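Local coordinates for putative enoyl-CoA hydratase/isomerase (Mycobacterium abscessus, PDB 4MI2), which probably isomerises the ring epoxide of phenylacetyl-CoA to its oxepin form during phenylacetate degradation, as a member of the crotonase-like enoyl-CoA hydratase/isomerase family, at residues Asn30-Thr35 against Glu91-Val96; Ala19-Asp24 against Leu41-Ala46. All blocks are in the same frame, centred on the assembly; numbering follows the deposited sequence.

Contact 1 of 2, residues Asn30-Thr35 against Glu91-Val96; sequences NALDRT and EHYNPV
Leu32 and Tyr93 make the buried half of this contact. Leu32 CD1 meets the edge of the phenol ring, near its plane, 3.7 Å from Tyr93 CE2, while Leu32 CB lies 3.7 Å from Tyr93 OH. The two side chains cross obliquely, the leucine meeting both the ring's edge and its hydroxyl oxygen. Tyr93 does not leave its helix aimed at Leu32; the length of the phenol, with CG anti to the carbonyl carbon (chi1 -72°), carries the hydroxyl across. The second pair is looser and nearer solvent: Arg34 CG approaches the imidazole obliquely, 4.0 Å from His92 CE1. Chi1 of the arginine (-79°) sets CG there, so that the aliphatic stem does the touching; the later bend at chi3 bears on where the guanidinium goes, and Arg34 NE is 6.2 Å from His92 NE2. One face of the imidazole is occupied from within the helix by Glu91 CG, 3.7 Å above its centre.

Farther out, polar bonds position these groups: Tyr93 OH is hydrogen-bonded to Gln69 OE1, His92 ND1 to Thr88 OG1, and the backbone of Leu32 to Gly68 and Asp70. Tyr93 and Leu32 both also rest on Ala118, at the start of helix 118-124. The loop holding Gly68 and Gln69 is the one that, in crotonase relatives, supplies a backbone N-H to the oxyanion hole, so this contact probably backs the active-site wall of a crotonase fold.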
loop_
_atom_site.group_PDB
_atom_site.type_symbol
_atom_site.label_atom_id
_atom_site.label_comp_id
_atom_site.label_asym_id
_atom_site.label_seq_id
_atom_site.Cartn_x
_atom_site.Cartn_y
_atom_site.Cartn_z
ATOM N N ASN B 30 17.806 11.412 -23.798
ATOM C CA ASN B 30 17.718 9.957 -23.689
ATOM C C ASN B 30 16.365 9.364 -24.109
ATOM O O ASN B 30 15.940 8.302 -23.611
ATOM C CB ASN B 30 18.146 9.505 -22.289
ATOM C CG ASN B 30 19.568 9.925 -21.969
ATOM O OD1 ASN B 30 20.500 9.638 -22.735
ATOM N ND2 ASN B 30 19.747 10.617 -20.849
ATOM N N ALA B 31 15.710 10.050 -25.048
ATOM C CA ALA B 31 14.467 9.557 -25.635
ATOM C C ALA B 31 14.733 8.195 -26.250
ATOM O O ALA B 31 15.749 8.004 -26.905
ATOM C CB ALA B 31 13.940 10.520 -26.690
ATOM N N LEU B 32 13.819 7.254 -26.032
ATOM C CA LEU B 32 14.059 5.860 -26.396
ATOM C C LEU B 32 13.611 5.565 -27.824
ATOM O O LEU B 32 12.420 5.426 -28.089
ATOM C CB LEU B 32 13.340 4.933 -25.412
ATOM C CG LEU B 32 13.695 5.164 -23.939
ATOM C CD1 LEU B 32 12.813 4.317 -23.056
ATOM C CD2 LEU B 32 15.166 4.880 -23.672
ATOM N N ASP B 33 14.571 5.491 -28.742
ATOM C CA ASP B 33 14.304 5.031 -30.112
ATOM C C ASP B 33 14.677 3.540 -30.223
ATOM O O ASP B 33 15.098 2.938 -29.234
ATOM C CB ASP B 33 15.042 5.905 -31.134
ATOM C CG ASP B 33 16.570 5.815 -31.029
ATOM O OD1 ASP B 33 17.104 5.141 -30.123
ATOM O OD2 ASP B 33 17.238 6.425 -31.887
ATOM N N ARG B 34 14.509 2.941 -31.396
ATOM C CA ARG B 34 14.686 1.489 -31.537
ATOM C C ARG B 34 16.080 1.013 -31.109
ATOM O O ARG B 34 16.206 0.011 -30.409
ATOM C CB ARG B 34 14.385 1.035 -32.977
ATOM C CG ARG B 34 12.899 0.917 -33.267
ATOM C CD ARG B 34 12.640 0.317 -34.637
ATOM N NE ARG B 34 13.070 1.251 -35.672
ATOM C CZ ARG B 34 12.333 2.256 -36.149
ATOM N NH1 ARG B 34 12.837 3.054 -37.085
ATOM N NH2 ARG B 34 11.100 2.471 -35.702
ATOM N N THR B 35 17.112 1.737 -31.531
ATOM C CA THR B 35 18.500 1.432 -31.177
ATOM C C THR B 35 18.701 1.457 -29.671
ATOM O O THR B 35 19.300 0.554 -29.101
ATOM C CB THR B 35 19.467 2.457 -31.802
ATOM O OG1 THR B 35 19.316 2.434 -33.219
ATOM C CG2 THR B 35 20.912 2.148 -31.446
ATOM N N GLU B 91 7.013 -5.349 -28.463
ATOM C CA GLU B 91 8.296 -5.740 -29.056
ATOM C C GLU B 91 9.518 -5.259 -28.257
ATOM O O GLU B 91 10.519 -5.949 -28.207
ATOM C CB GLU B 91 8.362 -5.201 -30.501
ATOM C CG GLU B 91 9.655 -5.488 -31.258
ATOM C CD GLU B 91 9.677 -4.907 -32.678
ATOM O OE1 GLU B 91 8.652 -4.351 -33.150
ATOM O OE2 GLU B 91 10.741 -5.023 -33.335
ATOM N N HIS B 92 9.446 -4.079 -27.644
ATOM C CA HIS B 92 10.623 -3.467 -27.005
ATOM C C HIS B 92 10.493 -3.217 -25.508
ATOM O O HIS B 92 11.351 -3.625 -24.732
ATOM C CB HIS B 92 10.956 -2.139 -27.679
ATOM C CG HIS B 92 11.336 -2.283 -29.111
ATOM N ND1 HIS B 92 10.570 -1.778 -30.140
ATOM C CD2 HIS B 92 12.388 -2.907 -29.692
ATOM C CE1 HIS B 92 11.151 -2.063 -31.293
ATOM N NE2 HIS B 92 12.253 -2.751 -31.048
ATOM N N TYR B 93 9.429 -2.528 -25.109
ATOM C CA TYR B 93 9.274 -2.119 -23.715
ATOM C C TYR B 93 9.015 -3.299 -22.789
ATOM O O TYR B 93 9.645 -3.419 -21.741
ATOM C CB TYR B 93 8.173 -1.064 -23.586
ATOM C CG TYR B 93 8.592 0.274 -24.144
ATOM C CD1 TYR B 93 8.099 0.738 -25.364
ATOM C CD2 TYR B 93 9.502 1.065 -23.461
ATOM C CE1 TYR B 93 8.492 1.963 -25.874
ATOM C CE2 TYR B 93 9.897 2.293 -23.958
ATOM C CZ TYR B 93 9.389 2.735 -25.162
ATOM O OH TYR B 93 9.796 3.946 -25.656
ATOM N N ASN B 94 8.110 -4.183 -23.186
ATOM C CA ASN B 94 7.803 -5.348 -22.373
ATOM C C ASN B 94 9.046 -6.213 -22.075
ATOM O O ASN B 94 9.316 -6.491 -20.911
ATOM C CB ASN B 94 6.605 -6.129 -22.947
ATOM C CG ASN B 94 5.272 -5.402 -22.723
ATOM O OD1 ASN B 94 5.235 -4.325 -22.132
ATOM N ND2 ASN B 94 4.168 -6.009 -23.167
ATOM N N PRO B 95 9.835 -6.598 -23.097
ATOM C CA PRO B 95 11.066 -7.347 -22.769
ATOM C C PRO B 95 12.039 -6.598 -21.833
ATOM O O PRO B 95 12.664 -7.219 -20.968
ATOM C CB PRO B 95 11.720 -7.591 -24.138
ATOM C CG PRO B 95 10.605 -7.498 -25.125
ATOM C CD PRO B 95 9.580 -6.549 -24.548
ATOM N N VAL B 96 12.156 -5.285 -22.013
ATOM C CA VAL B 96 12.999 -4.452 -21.143
ATOM C C VAL B 96 12.569 -4.552 -19.671
ATOM O O VAL B 96 13.405 -4.768 -18.786
ATOM C CB VAL B 96 13.010 -2.975 -21.617
ATOM C CG1 VAL B 96 13.488 -2.023 -20.528
ATOM C CG2 VAL B 96 13.894 -2.836 -22.842
#

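Contact 2 of 2, residues Ala19-Asp24 against Leu41-Ala46; sequences AAIVLD and LQALLA
Strand 18-23 and helix 34-49 come nearest at Ile21 and Ala43, whose CA atoms are 6.7 Å apart, and over these segments the helix runs roughly back against the direction of the strand. So close an approach is compatible with the small alanine side chain pointing at the strand. Ile21 is itself held in the sheet by backbone hydrogen bonds to Val57 and Ser59 of the neighbouring parallel strand 55-60.

Ile21 carries the whole strand side of the contact, and its two branches divide the work. CG2, anti to the backbone N, faces the methyl of the alanine, with Ile21 CG2 and Ala43 CB 4.1 Å apart. The longer branch is extended (chi2 177°) and reaches on along the helix surface, where Ile21 CD1 packs 3.6 Å from Leu44 CD2. There the isoleucine and leucine side chains cross at about a right angle, a methyl of one against a methyl of the other. Ile21 CD1 also passes 4.1 Å from Ala43 O.

All three residues are buried. Val9 and Val56 on the flanking strands extend the apolar layer around Ile21, Tyr11 of strand 9-13 touches Ala43, and Leu44 continues outward onto Val96, Ala99 and Ile103. The helix thereby packs against the sheet as the connecting helix of a beta-alpha-beta crossover, strand 18-23, helix 34-49, strand 55-60, in the core of the crotonase fold.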
loop_
_atom_site.group_PDB
_atom_site.type_symbol
_atom_site.label_atom_id
_atom_site.label_comp_id
_atom_site.label_asym_id
_atom_site.label_seq_id
_atom_site.Cartn_x
_atom_site.Cartn_y
_atom_site.Cartn_z
ATOM N N ALA B 19 27.471 -3.751 -12.236
ATOM C CA ALA B 19 27.153 -3.525 -13.642
ATOM C C ALA B 19 26.594 -2.122 -13.797
ATOM O O ALA B 19 25.599 -1.770 -13.165
ATOM C CB ALA B 19 26.162 -4.554 -14.160
ATOM N N ALA B 20 27.257 -1.320 -14.627
ATOM C CA ALA B 20 26.828 0.039 -14.904
ATOM C C ALA B 20 26.086 0.060 -16.235
ATOM O O ALA B 20 26.634 -0.370 -17.249
ATOM C CB ALA B 20 28.024 0.981 -14.936
ATOM N N ILE B 21 24.842 0.532 -16.219
ATOM C CA ILE B 21 24.056 0.736 -17.431
ATOM C C ILE B 21 23.793 2.237 -17.558
ATOM O O ILE B 21 23.128 2.827 -16.703
ATOM C CB ILE B 21 22.715 -0.031 -17.378
ATOM C CG1 ILE B 21 22.960 -1.530 -17.148
ATOM C CG2 ILE B 21 21.907 0.190 -18.664
ATOM C CD1 ILE B 21 21.692 -2.355 -17.018
ATOM N N VAL B 22 24.336 2.864 -18.601
ATOM C CA VAL B 22 24.171 4.303 -18.787
ATOM C C VAL B 22 23.434 4.615 -20.084
ATOM O O VAL B 22 23.874 4.227 -21.174
ATOM C CB VAL B 22 25.523 5.056 -18.783
ATOM C CG1 VAL B 22 25.298 6.572 -18.759
ATOM C CG2 VAL B 22 26.380 4.612 -17.598
ATOM N N LEU B 23 22.318 5.331 -19.952
ATOM C CA LEU B 23 21.617 5.891 -21.104
ATOM C C LEU B 23 22.480 7.034 -21.630
ATOM O O LEU B 23 22.823 7.943 -20.877
ATOM C CB LEU B 23 20.225 6.402 -20.700
ATOM C CG LEU B 23 19.337 5.422 -19.928
ATOM C CD1 LEU B 23 17.965 6.022 -19.681
ATOM C CD2 LEU B 23 19.211 4.094 -20.658
ATOM N N ASP B 24 22.848 6.971 -22.908
ATOM C CA ASP B 24 23.847 7.876 -23.471
ATOM C C ASP B 24 23.398 8.443 -24.819
ATOM O O ASP B 24 24.092 8.347 -25.825
ATOM C CB ASP B 24 25.181 7.136 -23.600
ATOM C CG ASP B 24 26.381 8.069 -23.696
ATOM O OD1 ASP B 24 26.282 9.280 -23.395
ATOM O OD2 ASP B 24 27.458 7.568 -24.052
ATOM N N LEU B 41 17.830 -3.447 -23.641
ATOM C CA LEU B 41 17.471 -4.849 -23.414
ATOM C C LEU B 41 18.703 -5.753 -23.285
ATOM O O LEU B 41 18.792 -6.545 -22.344
ATOM C CB LEU B 41 16.557 -5.374 -24.520
ATOM C CG LEU B 41 16.172 -6.864 -24.461
ATOM C CD1 LEU B 41 15.406 -7.157 -23.178
ATOM C CD2 LEU B 41 15.346 -7.274 -25.680
ATOM N N GLN B 42 19.636 -5.637 -24.227
ATOM C CA GLN B 42 20.871 -6.421 -24.199
ATOM C C GLN B 42 21.715 -6.150 -22.941
ATOM O O GLN B 42 22.287 -7.074 -22.361
ATOM C CB GLN B 42 21.703 -6.144 -25.458
ATOM N N ALA B 43 21.786 -4.890 -22.518
ATOM C CA ALA B 43 22.516 -4.539 -21.299
ATOM C C ALA B 43 21.862 -5.160 -20.053
ATOM O O ALA B 43 22.563 -5.729 -19.203
ATOM C CB ALA B 43 22.636 -3.029 -21.146
ATOM N N LEU B 44 20.537 -5.063 -19.947
ATOM C CA LEU B 44 19.812 -5.672 -18.821
ATOM C C LEU B 44 19.916 -7.207 -18.817
ATOM O O LEU B 44 20.098 -7.826 -17.762
ATOM C CB LEU B 44 18.336 -5.247 -18.819
ATOM C CG LEU B 44 18.067 -3.762 -18.556
ATOM C CD1 LEU B 44 16.671 -3.372 -19.020
ATOM C CD2 LEU B 44 18.262 -3.411 -17.084
ATOM N N LEU B 45 19.803 -7.825 -19.986
ATOM C CA LEU B 45 19.990 -9.277 -20.072
ATOM C C LEU B 45 21.423 -9.688 -19.676
ATOM O O LEU B 45 21.614 -10.661 -18.951
ATOM C CB LEU B 45 19.628 -9.799 -21.466
ATOM C CG LEU B 45 18.137 -9.735 -21.821
ATOM C CD1 LEU B 45 17.907 -10.160 -23.267
ATOM C CD2 LEU B 45 17.305 -10.591 -20.879
ATOM N N ALA B 46 22.424 -8.940 -20.132
ATOM C CA ALA B 46 23.812 -9.235 -19.780
ATOM C C ALA B 46 23.973 -9.166 -18.264
ATOM O O ALA B 46 24.467 -10.102 -17.646
ATOM C CB ALA B 46 24.757 -8.266 -20.466
#

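In the fold
Both contacts use helix 34-49, contact 1 at its N-terminal end and contact 2 further along, with centres 12 Å apart. The segments alternate along the chain, and helix 34-49 has the sheet on one flank and helix 87-102 on another. The two contacts meet where Leu41 CD1 packs 3.5 Å from Pro95 O and Leu44 CD1 lies 3.6 Å from Val96 O, and again where Asn30 OD1 comes within 3.4 Å of Leu23 O. Leu44, touching Ile21 as well as Val96 and Ala99, links the sheet to helix 87-102. Contact 1 is the one adjoining the probable oxyanion-hole loop, through Leu32 and Tyr93; contact 2 belongs to the buried sheet-helix core behind it.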